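Zinc-binding protein TroA (Treponema pallidum, PDB 1K0F) binds zinc with high affinity and specificity in the periplasm and delivers it to the membrane permease of the TroABC transporter for import into the cell. Local coordinates at residues W104-L109 and F174-G179; D147-R152 and M263-I268; I214-S219 and G242-S247. One frame throughout, in Å; residues are numbered along the deposited sequence.

Interaction 1 (W104-L109 and F174-G179); sequences WFDVKL and FSRAYG
The ring of Tyr178 turns its edge to the carbonyl oxygen of Phe105, which lies in the ring plane with CE2 3.2 Å from Phe105 O. One face of this ring is met by the preceding residue, Ala177, whose CB sits 3.3 Å above the plane, off toward the rim. Phe105 O also lies near the plane of the Phe174 ring, at its edge, so a single carbonyl is bordered by two aromatic rims. The Phe105 ring carries Trp104 NE1 over the outer part of one face, stacks with Phe171, and lies beside the zinc-binding His102 of the site, which is empty in this zinc-free protein. Phe105 CB and Phe174 CB are 3.9 Å apart. At the end of Tyr178, the hydroxyl accepts a weak, bent bond from Val107 N (3.0 Å to OH, 134° at the hydrogen) and is also bonded to Asp147 OD1. Val107 lies across the phenol at about a right angle, with CG2 3.3 Å from Tyr178 OH. Asp106 is the N-cap of the helix that starts at Val107: with CG anti to the backbone N (chi1 -177°), its OD1 faces Lys108 N and Leu109 N and takes a weak bond from each. Its carboxylate, tilted 71° from the phenol plane, rests on Ala177, Asp106 CG 3.8 Å from Ala177 CB. The Arg176 guanidinium brings NH2 to 4.3 Å from Asp106 OD2, too far for a salt bridge, and NH2 is bonded instead to Gln90 O. The contact thus joins the start of helix 107-124 to the end of helix 172-178, with helix 129-156 packed against Val107 and Tyr178 and helix 260-273 against Phe105, Val107 and Phe174.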
ATOM      1  N   TRP A 104      -4.954   1.934  -0.885  1.00 26.92           N
ATOM      2  CA  TRP A 104      -4.580   2.479   0.408  1.00 28.64           C
ATOM      3  C   TRP A 104      -3.734   3.724   0.216  1.00 30.21           C
ATOM      4  O   TRP A 104      -3.158   4.242   1.174  1.00 29.80           O
ATOM      5  CB  TRP A 104      -3.774   1.459   1.195  1.00 29.02           C
ATOM      6  CG  TRP A 104      -2.606   0.988   0.435  1.00 27.17           C
ATOM      7  CD1 TRP A 104      -1.417   1.639   0.267  1.00 25.29           C
ATOM      8  CD2 TRP A 104      -2.512  -0.226  -0.306  1.00 26.37           C
ATOM      9  NE1 TRP A 104      -0.586   0.900  -0.536  1.00 26.00           N
ATOM     10  CE2 TRP A 104      -1.232  -0.251  -0.902  1.00 26.30           C
ATOM     11  CE3 TRP A 104      -3.384  -1.298  -0.521  1.00 25.46           C
ATOM     12  CZ2 TRP A 104      -0.804  -1.307  -1.702  1.00 25.53           C
ATOM     13  CZ3 TRP A 104      -2.961  -2.346  -1.319  1.00 24.61           C
ATOM     14  CH2 TRP A 104      -1.680  -2.343  -1.899  1.00 25.13           C
ATOM     15  N   PHE A 105      -3.627   4.184  -1.026  1.00 32.66           N
ATOM     16  CA  PHE A 105      -2.851   5.381  -1.294  1.00 34.84           C
ATOM     17  C   PHE A 105      -3.769   6.563  -1.551  1.00 36.44           C
ATOM     18  O   PHE A 105      -3.312   7.676  -1.798  1.00 37.76           O
ATOM     19  CB  PHE A 105      -1.880   5.159  -2.448  1.00 34.37           C
ATOM     20  CG  PHE A 105      -0.557   4.594  -2.005  1.00 34.27           C
ATOM     21  CD1 PHE A 105       0.012   4.993  -0.801  1.00 34.14           C
ATOM     22  CD2 PHE A 105       0.099   3.635  -2.769  1.00 33.77           C
ATOM     23  CE1 PHE A 105       1.217   4.444  -0.363  1.00 33.97           C
ATOM     24  CE2 PHE A 105       1.298   3.079  -2.344  1.00 32.05           C
ATOM     25  CZ  PHE A 105       1.860   3.480  -1.134  1.00 33.98           C
ATOM     26  N   ASP A 106      -5.073   6.297  -1.510  1.00 36.83           N
ATOM     27  CA  ASP A 106      -6.076   7.339  -1.624  1.00 35.52           C
ATOM     28  C   ASP A 106      -6.769   7.234  -0.266  1.00 34.13           C
ATOM     29  O   ASP A 106      -7.752   6.515  -0.112  1.00 34.10           O
ATOM     30  CB  ASP A 106      -7.077   7.074  -2.748  1.00 37.35           C
ATOM     31  CG  ASP A 106      -8.091   8.207  -2.900  1.00 38.41           C
ATOM     32  OD1 ASP A 106      -8.246   9.004  -1.945  1.00 38.57           O
ATOM     33  OD2 ASP A 106      -8.735   8.306  -3.969  1.00 38.81           O
ATOM     34  N   VAL A 107      -6.206   7.924   0.720  1.00 33.29           N
ATOM     35  CA  VAL A 107      -6.713   7.929   2.088  1.00 30.53           C
ATOM     36  C   VAL A 107      -8.225   7.984   2.182  1.00 31.28           C
ATOM     37  O   VAL A 107      -8.819   7.308   3.011  1.00 32.88           O
ATOM     38  CB  VAL A 107      -6.150   9.119   2.869  1.00 28.29           C
ATOM     39  CG1 VAL A 107      -6.662   9.093   4.279  1.00 28.29           C
ATOM     40  CG2 VAL A 107      -4.639   9.096   2.835  1.00 25.01           C
ATOM     41  N   LYS A 108      -8.841   8.793   1.329  1.00 31.94           N
ATOM     42  CA  LYS A 108     -10.288   8.951   1.331  1.00 33.77           C
ATOM     43  C   LYS A 108     -11.025   7.711   0.829  1.00 33.30           C
ATOM     44  O   LYS A 108     -12.141   7.418   1.258  1.00 33.04           O
ATOM     45  CB  LYS A 108     -10.661  10.159   0.471  1.00 37.27           C
ATOM     46  CG  LYS A 108     -11.737  11.051   1.064  1.00 41.14           C
ATOM     47  CD  LYS A 108     -12.875  11.281   0.067  1.00 45.00           C
ATOM     48  CE  LYS A 108     -12.875  12.705  -0.481  1.00 45.73           C
ATOM     49  NZ  LYS A 108     -14.240  13.128  -0.907  1.00 48.84           N
ATOM     50  N   LEU A 109     -10.403   6.990  -0.094  1.00 33.43           N
ATOM     51  CA  LEU A 109     -11.000   5.787  -0.663  1.00 32.41           C
ATOM     52  C   LEU A 109     -10.575   4.555   0.126  1.00 32.06           C
ATOM     53  O   LEU A 109     -11.059   3.449  -0.111  1.00 33.03           O
ATOM     54  CB  LEU A 109     -10.581   5.640  -2.124  1.00 32.88           C
ATOM     55  CG  LEU A 109     -11.051   4.386  -2.861  1.00 33.91           C
ATOM     56  CD1 LEU A 109     -12.410   4.646  -3.499  1.00 35.09           C
ATOM     57  CD2 LEU A 109     -10.017   3.997  -3.909  1.00 33.81           C
ATOM     58  N   PHE A 174      -2.629   7.419  -5.801  1.00 32.58           N
ATOM     59  CA  PHE A 174      -1.879   8.477  -5.142  1.00 33.07           C
ATOM     60  C   PHE A 174      -1.795   9.646  -6.127  1.00 33.44           C
ATOM     61  O   PHE A 174      -1.958  10.809  -5.752  1.00 32.89           O
ATOM     62  CB  PHE A 174      -0.474   7.981  -4.769  1.00 32.07           C
ATOM     63  CG  PHE A 174       0.423   9.049  -4.205  1.00 30.63           C
ATOM     64  CD1 PHE A 174       0.360   9.391  -2.857  1.00 28.48           C
ATOM     65  CD2 PHE A 174       1.325   9.723  -5.032  1.00 30.04           C
ATOM     66  CE1 PHE A 174       1.178  10.387  -2.342  1.00 28.50           C
ATOM     67  CE2 PHE A 174       2.146  10.720  -4.529  1.00 28.52           C
ATOM     68  CZ  PHE A 174       2.075  11.055  -3.184  1.00 28.52           C
ATOM     69  N   SER A 175      -1.557   9.319  -7.394  1.00 33.42           N
ATOM     70  CA  SER A 175      -1.460  10.328  -8.431  1.00 35.12           C
ATOM     71  C   SER A 175      -2.827  10.958  -8.654  1.00 36.64           C
ATOM     72  O   SER A 175      -2.962  12.182  -8.641  1.00 37.79           O
ATOM     73  CB  SER A 175      -0.948   9.698  -9.732  1.00 36.37           C
ATOM     74  OG  SER A 175      -2.009   9.204 -10.540  1.00 38.74           O
ATOM     75  N   ARG A 176      -3.842  10.117  -8.836  1.00 35.96           N
ATOM     76  CA  ARG A 176      -5.199  10.591  -9.076  1.00 35.62           C
ATOM     77  C   ARG A 176      -5.745  11.419  -7.916  1.00 36.58           C
ATOM     78  O   ARG A 176      -6.491  12.375  -8.123  1.00 35.42           O
ATOM     79  CB  ARG A 176      -6.125   9.401  -9.339  1.00 34.95           C
ATOM     80  CG  ARG A 176      -7.599   9.757  -9.406  1.00 35.13           C
ATOM     81  CD  ARG A 176      -8.438   8.550  -9.775  1.00 37.01           C
ATOM     82  NE  ARG A 176      -9.021   7.922  -8.596  1.00 40.18           N
ATOM     83  CZ  ARG A 176      -9.972   6.991  -8.626  1.00 40.68           C
ATOM     84  NH1 ARG A 176     -10.458   6.567  -9.783  1.00 41.16           N
ATOM     85  NH2 ARG A 176     -10.443   6.487  -7.491  1.00 40.64           N
ATOM     86  N   ALA A 177      -5.343  11.064  -6.699  1.00 39.17           N
ATOM     87  CA  ALA A 177      -5.824  11.737  -5.492  1.00 40.21           C
ATOM     88  C   ALA A 177      -5.186  13.077  -5.184  1.00 41.81           C
ATOM     89  O   ALA A 177      -5.884  14.067  -4.980  1.00 43.09           O
ATOM     90  CB  ALA A 177      -5.661  10.819  -4.291  1.00 38.79           C
ATOM     91  N   TYR A 178      -3.859  13.105  -5.163  1.00 43.44           N
ATOM     92  CA  TYR A 178      -3.134  14.320  -4.828  1.00 43.77           C
ATOM     93  C   TYR A 178      -2.347  14.968  -5.969  1.00 44.30           C
ATOM     94  O   TYR A 178      -1.523  15.857  -5.731  1.00 45.38           O
ATOM     95  CB  TYR A 178      -2.231  14.013  -3.633  1.00 44.32           C
ATOM     96  CG  TYR A 178      -2.922  13.101  -2.641  1.00 44.59           C
ATOM     97  CD1 TYR A 178      -3.785  13.619  -1.674  1.00 45.03           C
ATOM     98  CD2 TYR A 178      -2.772  11.716  -2.714  1.00 45.19           C
ATOM     99  CE1 TYR A 178      -4.489  12.782  -0.809  1.00 44.07           C
ATOM    100  CE2 TYR A 178      -3.473  10.869  -1.849  1.00 44.34           C
ATOM    101  CZ  TYR A 178      -4.330  11.412  -0.903  1.00 43.95           C
ATOM    102  OH  TYR A 178      -5.041  10.589  -0.065  1.00 44.63           O
ATOM    103  N   GLY A 179      -2.608  14.525  -7.198  1.00 44.60           N
ATOM    104  CA  GLY A 179      -1.944  15.089  -8.368  1.00 44.74           C
ATOM    105  C   GLY A 179      -0.439  14.919  -8.473  1.00 44.39           C
ATOM    106  O   GLY A 179       0.334  15.786  -8.061  1.00 43.39           O
TER

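Interaction 2 (D147-R152 and M263-I268); sequences DAYVRR and MVTHNI
Tyr149 and Ile268 reach past each other in opposite directions, each side chain running toward the other's helix. The touching atoms are CE2 of Tyr149 and CG2 of Ile268, 3.4 Å apart, with the methyl placed obliquely to the ring. Thr265 crosses the same phenol at about a right angle, bringing its CG2 to 4.0 Å from Tyr149 CE2 and 3.9 Å from Tyr149 OH. The first torsion of Tyr149, 174°, swings the ring out from its own helix toward Ile268. Deeper in the interface, Val150 uses its two branches separately. CG1 meets Ile268 CD1 at 3.6 Å, while CG2 lies 3.7 Å from Val264 CG1, and the two valines cross nearly at right angles. The helical segments 147-152 and 263-268 run almost parallel, 6° apart in direction, with axes 10.1 Å from each other at closest approach. Phe174 of helix 172-178 packs on both Val150 and Ile268, extending the apolar seam, and Leu146 of helix 129-156 also touches Val264 and Thr265. Thr265 OG1 bonds to Val261 O within helix 260-273. Between the two segments the contact is apolar, a fit of methyl groups and one aromatic ring; just beyond them, the bond from Tyr149 OH to Asp269 OD1 adds a polar tie between the same two helices and fixes the tip of the phenol.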
ATOM      1  N   ASP A 147      -5.385  12.186   4.851  1.00 41.18           N
ATOM      2  CA  ASP A 147      -5.688  12.506   3.475  1.00 43.16           C
ATOM      3  C   ASP A 147      -5.503  14.000   3.259  1.00 43.44           C
ATOM      4  O   ASP A 147      -4.980  14.434   2.234  1.00 44.77           O
ATOM      5  CB  ASP A 147      -7.120  12.125   3.133  1.00 44.09           C
ATOM      6  CG  ASP A 147      -7.471  12.478   1.716  1.00 45.66           C
ATOM      7  OD1 ASP A 147      -7.289  11.620   0.825  1.00 45.82           O
ATOM      8  OD2 ASP A 147      -7.920  13.622   1.498  1.00 47.35           O
ATOM      9  N   ALA A 148      -5.934  14.789   4.236  1.00 42.89           N
ATOM     10  CA  ALA A 148      -5.821  16.236   4.141  1.00 41.93           C
ATOM     11  C   ALA A 148      -4.363  16.620   4.007  1.00 41.28           C
ATOM     12  O   ALA A 148      -3.974  17.306   3.065  1.00 40.75           O
ATOM     13  CB  ALA A 148      -6.423  16.885   5.374  1.00 42.29           C
ATOM     14  N   TYR A 149      -3.569  16.152   4.963  1.00 41.45           N
ATOM     15  CA  TYR A 149      -2.139  16.418   5.022  1.00 41.60           C
ATOM     16  C   TYR A 149      -1.448  16.077   3.708  1.00 41.31           C
ATOM     17  O   TYR A 149      -0.719  16.896   3.158  1.00 39.07           O
ATOM     18  CB  TYR A 149      -1.534  15.611   6.175  1.00 43.13           C
ATOM     19  CG  TYR A 149      -0.025  15.656   6.300  1.00 45.99           C
ATOM     20  CD1 TYR A 149       0.601  16.607   7.108  1.00 46.74           C
ATOM     21  CD2 TYR A 149       0.777  14.705   5.660  1.00 46.00           C
ATOM     22  CE1 TYR A 149       1.985  16.608   7.283  1.00 48.01           C
ATOM     23  CE2 TYR A 149       2.160  14.698   5.829  1.00 47.23           C
ATOM     24  CZ  TYR A 149       2.754  15.648   6.642  1.00 48.99           C
ATOM     25  OH  TYR A 149       4.116  15.625   6.835  1.00 52.59           O
ATOM     26  N   VAL A 150      -1.690  14.871   3.204  1.00 42.63           N
ATOM     27  CA  VAL A 150      -1.075  14.427   1.958  1.00 44.81           C
ATOM     28  C   VAL A 150      -1.467  15.307   0.782  1.00 46.42           C
ATOM     29  O   VAL A 150      -0.729  15.411  -0.196  1.00 46.09           O
ATOM     30  CB  VAL A 150      -1.447  12.967   1.634  1.00 45.34           C
ATOM     31  CG1 VAL A 150      -0.844  12.559   0.295  1.00 44.05           C
ATOM     32  CG2 VAL A 150      -0.947  12.050   2.745  1.00 45.90           C
ATOM     33  N   ARG A 151      -2.639  15.925   0.858  1.00 48.99           N
ATOM     34  CA  ARG A 151      -3.055  16.804  -0.221  1.00 50.76           C
ATOM     35  C   ARG A 151      -2.352  18.134  -0.004  1.00 50.60           C
ATOM     36  O   ARG A 151      -1.722  18.661  -0.917  1.00 51.46           O
ATOM     37  CB  ARG A 151      -4.570  17.003  -0.234  1.00 52.70           C
ATOM     38  CG  ARG A 151      -5.087  17.425  -1.614  1.00 57.15           C
ATOM     39  CD  ARG A 151      -6.610  17.341  -1.724  1.00 60.90           C
ATOM     40  NE  ARG A 151      -7.044  16.572  -2.889  1.00 61.03           N
ATOM     41  CZ  ARG A 151      -7.719  15.428  -2.813  1.00 62.04           C
ATOM     42  NH1 ARG A 151      -8.039  14.915  -1.629  1.00 61.59           N
ATOM     43  NH2 ARG A 151      -8.080  14.793  -3.921  1.00 63.75           N
ATOM     44  N   ARG A 152      -2.459  18.671   1.208  1.00 50.26           N
ATOM     45  CA  ARG A 152      -1.797  19.925   1.537  1.00 49.98           C
ATOM     46  C   ARG A 152      -0.362  19.765   1.065  1.00 50.67           C
ATOM     47  O   ARG A 152       0.089  20.462   0.158  1.00 51.61           O
ATOM     48  CB  ARG A 152      -1.828  20.161   3.050  1.00 49.86           C
ATOM     49  CG  ARG A 152      -0.881  21.261   3.544  1.00 49.15           C
ATOM     50  CD  ARG A 152      -1.084  21.552   5.030  1.00 48.28           C
ATOM     51  NE  ARG A 152      -1.528  20.364   5.760  1.00 48.41           N
ATOM     52  CZ  ARG A 152      -1.910  20.362   7.033  1.00 48.62           C
ATOM     53  NH1 ARG A 152      -1.911  21.485   7.738  1.00 50.49           N
ATOM     54  NH2 ARG A 152      -2.290  19.231   7.607  1.00 48.09           N
ATOM     55  N   MET A 263       3.314   5.492   7.708  1.00 22.33           N
ATOM     56  CA  MET A 263       3.874   4.947   6.483  1.00 24.36           C
ATOM     57  C   MET A 263       3.641   5.917   5.340  1.00 24.13           C
ATOM     58  O   MET A 263       4.540   6.181   4.538  1.00 24.18           O
ATOM     59  CB  MET A 263       3.216   3.611   6.136  1.00 26.29           C
ATOM     60  CG  MET A 263       3.304   3.248   4.652  1.00 25.11           C
ATOM     61  SD  MET A 263       1.720   2.774   3.924  1.00 21.82           S
ATOM     62  CE  MET A 263       2.271   1.534   2.714  1.00 23.95           C
ATOM     63  N   VAL A 264       2.414   6.428   5.271  1.00 23.54           N
ATOM     64  CA  VAL A 264       2.016   7.380   4.234  1.00 22.20           C
ATOM     65  C   VAL A 264       2.604   8.772   4.496  1.00 22.53           C
ATOM     66  O   VAL A 264       2.900   9.527   3.559  1.00 22.61           O
ATOM     67  CB  VAL A 264       0.479   7.486   4.147  1.00 19.42           C
ATOM     68  CG1 VAL A 264       0.089   8.548   3.144  1.00 19.62           C
ATOM     69  CG2 VAL A 264      -0.105   6.145   3.755  1.00 19.24           C
ATOM     70  N   THR A 265       2.770   9.114   5.772  1.00 20.25           N
ATOM     71  CA  THR A 265       3.331  10.402   6.109  1.00 18.08           C
ATOM     72  C   THR A 265       4.755  10.366   5.634  1.00 16.39           C
ATOM     73  O   THR A 265       5.257  11.335   5.075  1.00 17.39           O
ATOM     74  CB  THR A 265       3.318  10.658   7.616  1.00 17.57           C
ATOM     75  OG1 THR A 265       1.970  10.880   8.041  1.00 19.18           O
ATOM     76  CG2 THR A 265       4.136  11.888   7.939  1.00 17.56           C
ATOM     77  N   HIS A 266       5.409   9.233   5.852  1.00 16.82           N
ATOM     78  CA  HIS A 266       6.784   9.090   5.428  1.00 16.20           C
ATOM     79  C   HIS A 266       6.843   9.280   3.933  1.00 16.60           C
ATOM     80  O   HIS A 266       7.732   9.953   3.414  1.00 19.14           O
ATOM     81  CB  HIS A 266       7.327   7.703   5.736  1.00 17.19           C
ATOM     82  CG  HIS A 266       8.441   7.289   4.823  1.00 16.78           C
ATOM     83  ND1 HIS A 266       9.768   7.483   5.135  1.00 13.82           N
ATOM     84  CD2 HIS A 266       8.417   6.796   3.562  1.00 13.34           C
ATOM     85  CE1 HIS A 266      10.513   7.118   4.107  1.00 13.78           C
ATOM     86  NE2 HIS A 266       9.716   6.706   3.141  1.00 10.99           N
ATOM     87  N   ASN A 267       5.892   8.668   3.244  1.00 15.64           N
ATOM     88  CA  ASN A 267       5.852   8.735   1.792  1.00 17.27           C
ATOM     89  C   ASN A 267       5.834  10.164   1.266  1.00 17.59           C
ATOM     90  O   ASN A 267       6.804  10.608   0.656  1.00 18.24           O
ATOM     91  CB  ASN A 267       4.649   7.934   1.269  1.00 17.46           C
ATOM     92  CG  ASN A 267       4.986   6.447   1.039  1.00 17.90           C
ATOM     93  OD1 ASN A 267       6.039   5.952   1.461  1.00 17.16           O
ATOM     94  ND2 ASN A 267       4.083   5.737   0.369  1.00 15.15           N
ATOM     95  N   ILE A 268       4.744  10.892   1.505  1.00 18.99           N
ATOM     96  CA  ILE A 268       4.632  12.277   1.046  1.00 17.28           C
ATOM     97  C   ILE A 268       5.767  13.146   1.572  1.00 18.51           C
ATOM     98  O   ILE A 268       6.265  14.027   0.868  1.00 18.78           O
ATOM     99  CB  ILE A 268       3.277  12.910   1.473  1.00 17.55           C
ATOM    100  CG1 ILE A 268       2.850  13.932   0.432  1.00 15.27           C
ATOM    101  CG2 ILE A 268       3.389  13.595   2.833  1.00 16.24           C
ATOM    102  CD1 ILE A 268       2.432  13.305  -0.855  1.00 16.67           C
TER

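Interaction 3 (I214-S219 and G242-S247); sequences IFIESS and GGELFS
Phe215 leans from its strand across the neighbouring one, and its partners change from Leu245 and Gly243 near CB to Gly242 at the far end. CB lies 3.3 Å from Gly243 O and 3.4 Å from Leu245 CG; CG faces Leu245 CD1, and CD2 approaches Gly243 O again. Farther out, CE2 is 3.1 Å from Gly242 O, and at the tip CZ is 4.0 Å from Gly242 CA. That CA sits over one face of the ring, 4.1 Å from the Phe215 centroid, in a CH-pi contact. The torsion that puts CG opposite the carbonyl carbon (chi1 -58°) lays the ring against Gly242, where a CB would collide with CZ; Gly243 has backbone angles suited to glycine. On the face of the sheet shared by Ile216 and Glu244, Ile216 CD1 packs against the aliphatic part of the glutamate, 3.3 Å from Glu244 CG. Parallel bonding ties the backbones together: Gly242 N to Ile214 O, Ile216 N to Gly243 O, and Leu245 N to Ile216 O. Leu245 O is gripped twice, by Ser218 N at 2.8 Å and by Ser218 OG at 2.9 Å. Glu217 OE2 is modelled close to Ser247 OG, but its exact place is doubtful; the same oxygen is modelled as bonded to ND1 of the zinc-binding His168, consistent with a second-shell role for Glu217. Helix 260-273 packs on Phe215 and Leu245. Strands 213-217 and 240-245, joined through helix 225-233, form a parallel beta-alpha-beta unit whose C-terminal loops lead to the empty metal site: Asp248, which binds zinc, comes right after Ser247 in the loop beyond strand 240-245, as expected of a cluster 9 solute-binding protein.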
ATOM      1  N   ILE A 214      14.215  10.183  -7.726  1.00 20.00           N
ATOM      2  CA  ILE A 214      13.387   9.027  -8.027  1.00 18.75           C
ATOM      3  C   ILE A 214      13.397   8.294  -6.684  1.00 17.71           C
ATOM      4  O   ILE A 214      14.242   8.591  -5.844  1.00 17.45           O
ATOM      5  CB  ILE A 214      14.020   8.143  -9.146  1.00 19.02           C
ATOM      6  CG1 ILE A 214      15.502   7.886  -8.864  1.00 17.45           C
ATOM      7  CG2 ILE A 214      13.869   8.833 -10.499  1.00 16.84           C
ATOM      8  CD1 ILE A 214      16.076   6.732  -9.651  1.00 19.96           C
ATOM      9  N   PHE A 215      12.485   7.351  -6.467  1.00 17.58           N
ATOM     10  CA  PHE A 215      12.447   6.664  -5.179  1.00 16.65           C
ATOM     11  C   PHE A 215      12.535   5.151  -5.168  1.00 15.31           C
ATOM     12  O   PHE A 215      12.096   4.467  -6.086  1.00 12.69           O
ATOM     13  CB  PHE A 215      11.191   7.078  -4.418  1.00 20.21           C
ATOM     14  CG  PHE A 215      11.097   8.550  -4.184  1.00 24.36           C
ATOM     15  CD1 PHE A 215      10.914   9.424  -5.251  1.00 26.00           C
ATOM     16  CD2 PHE A 215      11.246   9.073  -2.908  1.00 27.85           C
ATOM     17  CE1 PHE A 215      10.888  10.801  -5.051  1.00 29.54           C
ATOM     18  CE2 PHE A 215      11.222  10.456  -2.693  1.00 30.68           C
ATOM     19  CZ  PHE A 215      11.043  11.321  -3.768  1.00 30.00           C
ATOM     20  N   ILE A 216      13.115   4.628  -4.099  1.00 15.86           N
ATOM     21  CA  ILE A 216      13.230   3.191  -3.921  1.00 17.36           C
ATOM     22  C   ILE A 216      11.949   2.784  -3.213  1.00 18.18           C
ATOM     23  O   ILE A 216      11.080   3.611  -2.946  1.00 20.28           O
ATOM     24  CB  ILE A 216      14.444   2.797  -3.021  1.00 18.12           C
ATOM     25  CG1 ILE A 216      14.898   3.994  -2.194  1.00 16.09           C
ATOM     26  CG2 ILE A 216      15.612   2.303  -3.883  1.00 18.57           C
ATOM     27  CD1 ILE A 216      15.899   3.646  -1.148  1.00 18.01           C
ATOM     28  N   GLU A 217      11.828   1.506  -2.901  1.00 18.62           N
ATOM     29  CA  GLU A 217      10.653   1.035  -2.215  1.00 18.57           C
ATOM     30  C   GLU A 217      11.032  -0.103  -1.317  1.00 19.91           C
ATOM     31  O   GLU A 217      11.931  -0.872  -1.624  1.00 20.36           O
ATOM     32  CB  GLU A 217       9.609   0.587  -3.209  1.00 20.68           C
ATOM     33  CG  GLU A 217       8.871   1.735  -3.841  1.00 24.42           C
ATOM     34  CD  GLU A 217       7.799   1.256  -4.773  1.00 25.75           C
ATOM     35  OE1 GLU A 217       7.342   2.042  -5.625  1.00 26.60           O
ATOM     36  OE2 GLU A 217       7.415   0.077  -4.652  1.00 28.10           O
ATOM     37  N   SER A 218      10.330  -0.199  -0.199  1.00 22.07           N
ATOM     38  CA  SER A 218      10.587  -1.228   0.785  1.00 23.77           C
ATOM     39  C   SER A 218      10.287  -2.650   0.323  1.00 24.99           C
ATOM     40  O   SER A 218      10.891  -3.597   0.828  1.00 26.19           O
ATOM     41  CB  SER A 218       9.774  -0.930   2.041  1.00 22.67           C
ATOM     42  OG  SER A 218       8.704  -0.065   1.727  1.00 24.15           O
ATOM     43  N   SER A 219       9.378  -2.814  -0.636  1.00 24.28           N
ATOM     44  CA  SER A 219       9.003  -4.156  -1.080  1.00 23.69           C
ATOM     45  C   SER A 219       9.585  -4.649  -2.391  1.00 24.10           C
ATOM     46  O   SER A 219       9.279  -5.750  -2.828  1.00 23.20           O
ATOM     47  CB  SER A 219       7.489  -4.247  -1.158  1.00 24.20           C
ATOM     48  OG  SER A 219       6.942  -3.008  -1.567  1.00 25.67           O
ATOM     49  N   GLY A 242      15.508   9.863  -3.962  1.00 25.50           N
ATOM     50  CA  GLY A 242      14.917  10.759  -2.981  1.00 25.15           C
ATOM     51  C   GLY A 242      14.385  10.159  -1.695  1.00 24.79           C
ATOM     52  O   GLY A 242      13.763  10.854  -0.888  1.00 25.81           O
ATOM     53  N   GLY A 243      14.608   8.869  -1.502  1.00 22.63           N
ATOM     54  CA  GLY A 243      14.142   8.244  -0.291  1.00 20.87           C
ATOM     55  C   GLY A 243      13.544   6.914  -0.643  1.00 21.81           C
ATOM     56  O   GLY A 243      13.229   6.652  -1.799  1.00 22.30           O
ATOM     57  N   GLU A 244      13.402   6.058   0.355  1.00 22.17           N
ATOM     58  CA  GLU A 244      12.813   4.756   0.134  1.00 21.84           C
ATOM     59  C   GLU A 244      11.357   4.909   0.443  1.00 21.30           C
ATOM     60  O   GLU A 244      11.005   5.425   1.488  1.00 22.43           O
ATOM     61  CB  GLU A 244      13.418   3.727   1.069  1.00 22.40           C
ATOM     62  CG  GLU A 244      13.400   2.343   0.494  1.00 24.15           C
ATOM     63  CD  GLU A 244      13.661   1.300   1.536  1.00 24.71           C
ATOM     64  OE1 GLU A 244      13.874   1.687   2.702  1.00 26.34           O
ATOM     65  OE2 GLU A 244      13.652   0.099   1.204  1.00 26.50           O
ATOM     66  N   LEU A 245      10.497   4.462  -0.453  1.00 20.80           N
ATOM     67  CA  LEU A 245       9.090   4.610  -0.187  1.00 21.10           C
ATOM     68  C   LEU A 245       8.428   3.297   0.199  1.00 21.93           C
ATOM     69  O   LEU A 245       8.960   2.206  -0.058  1.00 20.84           O
ATOM     70  CB  LEU A 245       8.404   5.225  -1.402  1.00 21.32           C
ATOM     71  CG  LEU A 245       9.000   6.566  -1.848  1.00 21.31           C
ATOM     72  CD1 LEU A 245       8.116   7.183  -2.922  1.00 22.69           C
ATOM     73  CD2 LEU A 245       9.123   7.501  -0.661  1.00 23.01           C
ATOM     74  N   PHE A 246       7.276   3.413   0.850  1.00 21.18           N
ATOM     75  CA  PHE A 246       6.516   2.246   1.260  1.00 21.94           C
ATOM     76  C   PHE A 246       5.493   2.031   0.177  1.00 22.95           C
ATOM     77  O   PHE A 246       4.624   2.871  -0.021  1.00 26.62           O
ATOM     78  CB  PHE A 246       5.808   2.505   2.583  1.00 21.06           C
ATOM     79  CG  PHE A 246       6.733   2.571   3.750  1.00 19.61           C
ATOM     80  CD1 PHE A 246       7.418   1.438   4.162  1.00 19.39           C
ATOM     81  CD2 PHE A 246       6.975   3.773   4.383  1.00 17.67           C
ATOM     82  CE1 PHE A 246       8.337   1.504   5.183  1.00 20.05           C
ATOM     83  CE2 PHE A 246       7.891   3.853   5.402  1.00 17.92           C
ATOM     84  CZ  PHE A 246       8.578   2.719   5.807  1.00 17.09           C
ATOM     85  N   SER A 247       5.603   0.924  -0.541  1.00 22.85           N
ATOM     86  CA  SER A 247       4.651   0.653  -1.599  1.00 23.55           C
ATOM     87  C   SER A 247       3.535  -0.229  -1.072  1.00 24.36           C
ATOM     88  O   SER A 247       2.458   0.260  -0.721  1.00 25.12           O
ATOM     89  CB  SER A 247       5.337  -0.025  -2.779  1.00 24.66           C
ATOM     90  OG  SER A 247       6.537  -0.657  -2.386  1.00 27.61           O
TER

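How the interactions relate
From the N terminus, interaction 1 opens first, just after the zinc-binding His102, and closes at 174-179, enclosing most of helix 107-124 and all of helix 129-156. Interaction 2 starts on that second helix and closes at 263-268, so the two cross. Interaction 3 is a local closure, 214-219 with 242-247, lying after interaction 1 and wholly within the span of interaction 2. The three are in direct touch: Val107 packs on Asp147, Trp104 NE1 bonds to Ser247 O, and His266 NE2 and Asn267 OD1 bond to Glu244 O and Phe246 N. Together they tie helices 107-124, 129-156, 172-178 and 260-273 to the strand pair 213-217 and 240-245; interactions 1 and 3 border the zinc site, while interaction 2 lies farther back.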